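Local coordinates for protein class D beta-lactamase (Fusobacterium nucleatum subsp. polymorphum, PDB 4IED) that probably hydrolyses the amide bond of beta-lactam antibiotics to give substituted beta-amino acids, as a serine-active class D enzyme with a carboxylated lysine, at residues G119-R122 and M123-L127; I141-F144 and W145-P149. All coordinates share one frame; numbering follows the deposited sequence.

Interaction 1: residues G119-R122 and M123-L127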
loop_
_atom_site.group_PDB
_atom_site.type_symbol
_atom_site.label_atom_id
_atom_site.label_comp_id
_atom_site.label_asym_id
_atom_site.label_seq_id
_atom_site.Cartn_x
_atom_site.Cartn_y
_atom_site.Cartn_z
ATOM N N GLY A 119 0.739 -8.582 -18.412
ATOM C CA GLY A 119 1.996 -8.968 -19.061
ATOM C C GLY A 119 3.144 -8.039 -18.778
ATOM O O GLY A 119 2.964 -6.897 -18.373
ATOM N N LYS A 120 4.374 -8.504 -19.053
ATOM C CA LYS A 120 5.526 -7.705 -18.707
ATOM C C LYS A 120 5.574 -6.301 -19.329
ATOM O O LYS A 120 5.945 -5.290 -18.694
ATOM C CB LYS A 120 6.802 -8.482 -18.984
ATOM C CG LYS A 120 8.046 -7.784 -18.436
ATOM C CD LYS A 120 9.335 -8.637 -18.329
ATOM C CE LYS A 120 10.430 -7.796 -17.724
ATOM N NZ LYS A 120 11.713 -8.464 -17.588
ATOM N N GLU A 121 5.305 -6.227 -20.617
ATOM C CA GLU A 121 5.412 -4.958 -21.295
ATOM C C GLU A 121 4.478 -3.908 -20.695
ATOM O O GLU A 121 4.885 -2.782 -20.401
ATOM C CB GLU A 121 5.176 -5.105 -22.823
ATOM C CG GLU A 121 5.199 -3.825 -23.622
ATOM C CD GLU A 121 5.036 -4.044 -25.168
ATOM O OE1 GLU A 121 5.899 -3.584 -25.927
ATOM O OE2 GLU A 121 4.059 -4.647 -25.653
ATOM N N ARG A 122 3.243 -4.270 -20.496
ATOM C CA ARG A 122 2.250 -3.267 -19.990
ATOM C C ARG A 122 2.499 -3.014 -18.523
ATOM O O ARG A 122 2.370 -1.871 -18.040
ATOM C CB ARG A 122 0.817 -3.735 -20.197
ATOM C CG ARG A 122 0.416 -3.732 -21.659
ATOM C CD ARG A 122 -1.075 -3.934 -21.888
ATOM N NE ARG A 122 -1.476 -5.262 -21.460
ATOM C CZ ARG A 122 -2.706 -5.718 -21.749
ATOM N NH1 ARG A 122 -3.637 -4.928 -22.374
ATOM N NH2 ARG A 122 -3.002 -6.948 -21.417
ATOM N N MET A 123 2.923 -4.019 -17.771
ATOM C CA MET A 123 3.217 -3.798 -16.398
ATOM C C MET A 123 4.405 -2.831 -16.250
ATOM O O MET A 123 4.421 -1.931 -15.444
ATOM C CB MET A 123 3.569 -5.116 -15.658
ATOM C CG MET A 123 3.728 -5.000 -14.152
ATOM S SD MET A 123 2.276 -4.443 -13.219
ATOM C CE MET A 123 1.440 -6.018 -13.137
ATOM N N GLN A 124 5.478 -3.085 -17.008
ATOM C CA GLN A 124 6.642 -2.198 -17.014
ATOM C C GLN A 124 6.261 -0.770 -17.345
ATOM O O GLN A 124 6.721 0.189 -16.721
ATOM C CB GLN A 124 7.726 -2.710 -17.947
ATOM C CG GLN A 124 8.976 -1.887 -17.863
ATOM C CD GLN A 124 9.754 -2.176 -16.627
ATOM O OE1 GLN A 124 9.873 -1.306 -15.664
ATOM N NE2 GLN A 124 10.245 -3.334 -16.548
ATOM N N GLU A 125 5.397 -0.601 -18.381
ATOM C CA GLU A 125 5.005 0.745 -18.787
ATOM C C GLU A 125 4.274 1.407 -17.632
ATOM O O GLU A 125 4.451 2.614 -17.398
ATOM C CB GLU A 125 4.119 0.610 -20.025
ATOM C CG GLU A 125 4.951 0.420 -21.300
ATOM C CD GLU A 125 4.250 0.007 -22.567
ATOM O OE1 GLU A 125 5.017 0.111 -23.596
ATOM O OE2 GLU A 125 3.052 -0.465 -22.550
ATOM N N GLY A 126 3.453 0.672 -16.870
ATOM C CA GLY A 126 2.779 1.189 -15.714
ATOM C C GLY A 126 3.658 1.656 -14.571
ATOM O O GLY A 126 3.532 2.747 -14.029
ATOM N N LEU A 127 4.624 0.777 -14.248
ATOM C CA LEU A 127 5.621 1.100 -13.217
ATOM C C LEU A 127 6.431 2.360 -13.642
ATOM O O LEU A 127 6.755 3.207 -12.850
ATOM C CB LEU A 127 6.595 -0.038 -12.970
ATOM C CG LEU A 127 6.024 -1.345 -12.373
ATOM C CD1 LEU A 127 7.108 -2.430 -12.186
ATOM C CD2 LEU A 127 5.331 -1.066 -11.075
HETATM O O HOH W 1 2.085 -2.849 -24.798
#
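Glu121 and Glu125 stand one turn apart on the outer side of helix 108-130 and point the same way, their carboxylate planes only 11° apart. Followed outward, the Glu125 side chain runs along its partner. CB sits over the carbonyl oxygens of Glu121 and Arg122. The first torsion (chi1 -81°) sets CG beside its own backbone N, where CG lies 3.3 Å from Glu121 O. CD continues past that oxygen toward Glu121 CG; at the tip OE1 comes to 3.9 Å from Glu121 CG, while OE2 turns back over Glu121 O and Arg122 CA. The two nearest charged atoms, Glu121 OE1 and Glu125 OE1, remain 4.5 Å apart. A water makes weak bonds to both acids, donating to Glu121 OE2 at 2.8 Å and to Glu125 OE2 at 3.4 Å.

The i to i+4 bonds accepted by Gly119 O through Arg122 O are regular, but the helix is kinked just before them, where Lys120 N and Glu121 N lack such bonds. Glu125 N donates to Glu121 O at 3.0 Å, and Gln124 N to Lys120 O at 2.8 Å with an N-H...O angle of 165°. The other flank is apolar. Met123 starts with its CB 3.3 Å from Gly119 O, then bends at both later torsions, and its end packs on Ala115, Leu118 and Phe144. Arg122 uses NE and NH2 on the carbonyls of Leu118 and Glu117, one turn back.

With like charges aligned on a solvent-facing ridge, the pair probably costs some electrostatic energy; the intervening water would ease it, and proton affinity may be slightly raised.

Interaction 2: residues I141-F144 and W145-P149; sequences IDKF and WLEGP
Phe144 and Trp145, consecutive in the chain, form a T-shaped pair: the six-membered indole ring presents its edge to the phenyl face, with planes at 83° and centroids 5.0 Å apart. Trp145 CE3 is the atom that enters, standing over the phenyl centre and 3.5 Å from Phe144 CE2. Both residues place CG between the backbone N and the carbonyl carbon, which brings the rings to the same flank of the turn. Leu146 CD2 lies over one indole face, toward its rim, while Ile141 O meets the indole edge.

The backbone turn that positions these rings closes on Lys143 O, which accepts two donors. Glu147 N, at 3.2 Å, lies nearly along the C=O direction, though its N-H is bent away (138°), whereas Leu146 N, at 3.0 Å, comes from above the carbonyl plane. Farther along, one water bridges Phe144 O and Gly148 N, and Phe144 CA makes a CH...O contact with Gly148 O. Pro149, which follows a cis peptide bond, packs its CD 4.1 Å from Phe144 CB. On the outer side the Glu147 carboxylate lies against the lysine chain, OE2 being 3.6 Å from Lys143 CD; the charged ends join through a water held by Lys143 NZ and Glu147 OE1.

Trp145 NE1 donates to the carboxylated lysine at position 60, the modification characteristic of class D active sites, so the loop helps hold that group. Phe59 meets both aromatic rings. In the fold, this loop links helix 108-130, where Arg116 pairs with Asp142 in a salt bridge and Ala115 touches Trp145, to helix 154-165; Glu147 O accepts from Asn203 ND2 in the connection between strands 192-200 and 208-216.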
loop_
_atom_site.group_PDB
_atom_site.type_symbol
_atom_site.label_atom_id
_atom_site.label_comp_id
_atom_site.label_asym_id
_atom_site.label_seq_id
_atom_site.Cartn_x
_atom_site.Cartn_y
_atom_site.Cartn_z
ATOM N N ILE A 141 6.533 -12.563 -13.580
ATOM C CA ILE A 141 5.438 -11.569 -13.788
ATOM C C ILE A 141 4.435 -11.641 -12.671
ATOM O O ILE A 141 3.799 -10.606 -12.459
ATOM C CB ILE A 141 4.750 -11.714 -15.198
ATOM C CG1 ILE A 141 3.857 -10.511 -15.501
ATOM C CG2 ILE A 141 4.011 -12.990 -15.302
ATOM C CD1 ILE A 141 4.475 -9.200 -15.638
ATOM N N ASP A 142 4.290 -12.758 -11.932
ATOM C CA ASP A 142 3.338 -12.749 -10.829
ATOM C C ASP A 142 3.944 -12.853 -9.441
ATOM O O ASP A 142 3.220 -13.155 -8.461
ATOM C CB ASP A 142 2.170 -13.656 -11.114
ATOM C CG ASP A 142 2.424 -15.100 -10.902
ATOM O OD1 ASP A 142 3.584 -15.511 -10.632
ATOM O OD2 ASP A 142 1.455 -15.899 -11.166
ATOM N N LYS A 143 5.237 -12.555 -9.355
ATOM C CA LYS A 143 5.946 -12.598 -8.064
ATOM C C LYS A 143 6.780 -11.385 -7.788
ATOM O O LYS A 143 7.370 -11.268 -6.712
ATOM C CB LYS A 143 6.825 -13.828 -7.896
ATOM C CG LYS A 143 6.157 -15.140 -8.112
ATOM C CD LYS A 143 7.221 -16.252 -8.112
ATOM C CE LYS A 143 6.687 -17.556 -8.585
ATOM N NZ LYS A 143 7.610 -18.637 -8.291
ATOM N N PHE A 144 6.963 -10.468 -8.776
ATOM C CA PHE A 144 7.994 -9.440 -8.648
ATOM C C PHE A 144 7.826 -8.492 -7.509
ATOM O O PHE A 144 8.777 -7.898 -7.136
ATOM C CB PHE A 144 8.169 -8.651 -9.978
ATOM C CG PHE A 144 6.934 -7.866 -10.394
ATOM C CD1 PHE A 144 6.764 -6.578 -9.951
ATOM C CD2 PHE A 144 5.976 -8.386 -11.269
ATOM C CE1 PHE A 144 5.618 -5.849 -10.244
ATOM C CE2 PHE A 144 4.822 -7.685 -11.545
ATOM C CZ PHE A 144 4.686 -6.388 -11.093
ATOM N N TRP A 145 6.561 -8.259 -7.078
ATOM C CA TRP A 145 6.304 -7.371 -5.960
ATOM C C TRP A 145 6.356 -8.059 -4.587
ATOM O O TRP A 145 6.257 -7.397 -3.566
ATOM C CB TRP A 145 4.942 -6.707 -6.087
ATOM C CG TRP A 145 3.780 -7.741 -5.985
ATOM C CD1 TRP A 145 3.014 -7.983 -4.929
ATOM C CD2 TRP A 145 3.185 -8.474 -7.092
ATOM N NE1 TRP A 145 2.065 -8.894 -5.218
ATOM C CE2 TRP A 145 2.116 -9.222 -6.551
ATOM C CE3 TRP A 145 3.448 -8.555 -8.462
ATOM C CZ2 TRP A 145 1.286 -10.043 -7.327
ATOM C CZ3 TRP A 145 2.653 -9.337 -9.233
ATOM C CH2 TRP A 145 1.546 -10.094 -8.663
ATOM N N LEU A 146 6.522 -9.394 -4.545
ATOM C CA LEU A 146 6.493 -10.155 -3.300
ATOM C C LEU A 146 7.770 -10.794 -2.864
ATOM O O LEU A 146 7.968 -11.117 -1.663
ATOM C CB LEU A 146 5.280 -11.120 -3.277
ATOM C CG LEU A 146 5.162 -12.045 -4.362
ATOM C CD1 LEU A 146 5.833 -13.337 -4.051
ATOM C CD2 LEU A 146 3.628 -12.320 -4.639
ATOM N N GLU A 147 8.700 -10.938 -3.776
ATOM C CA GLU A 147 9.992 -11.620 -3.443
ATOM C C GLU A 147 11.191 -10.924 -4.095
ATOM O O GLU A 147 12.245 -11.514 -4.259
ATOM C CB GLU A 147 9.959 -13.093 -3.875
ATOM C CG GLU A 147 9.797 -13.324 -5.381
ATOM C CD GLU A 147 9.899 -14.727 -5.920
ATOM O OE1 GLU A 147 9.482 -15.599 -5.123
ATOM O OE2 GLU A 147 10.332 -14.823 -7.149
ATOM N N GLY A 148 11.069 -9.671 -4.466
ATOM C CA GLY A 148 12.045 -9.070 -5.388
ATOM C C GLY A 148 11.675 -9.394 -6.851
ATOM O O GLY A 148 10.988 -10.401 -7.150
ATOM N N PRO A 149 12.262 -8.622 -7.793
ATOM C CA PRO A 149 13.223 -7.584 -7.543
ATOM C C PRO A 149 12.662 -6.214 -7.291
ATOM O O PRO A 149 13.443 -5.289 -6.924
ATOM C CB PRO A 149 14.032 -7.577 -8.795
ATOM C CG PRO A 149 13.065 -7.955 -9.860
ATOM C CD PRO A 149 12.166 -8.974 -9.225
HETATM O O HOH W 2 8.709 -18.218 -5.737
HETATM O O HOH W 3 9.310 -7.365 -4.524
#

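Interaction 1 belongs to one helix, and interaction 2 to the irregular loop that follows it; their centres lie 13 Å apart. They meet where the helix turns its apolar flank to the loop: Met123 CG packs 3.5 Å from Phe144 CZ, and Ile141 CD1 sits 3.5 Å from Lys120 N. Each is partly buried, but differently. Residues 119-127 combine a repeating backbone ladder with a charged outer surface, while 141-149 bury two aromatic rings and rely on a shared carbonyl, bridging waters and a cis proline to fix an irregular path. The loop reaches the modified active-site lysine through Trp145, and the helix packs against the loop's aromatic side.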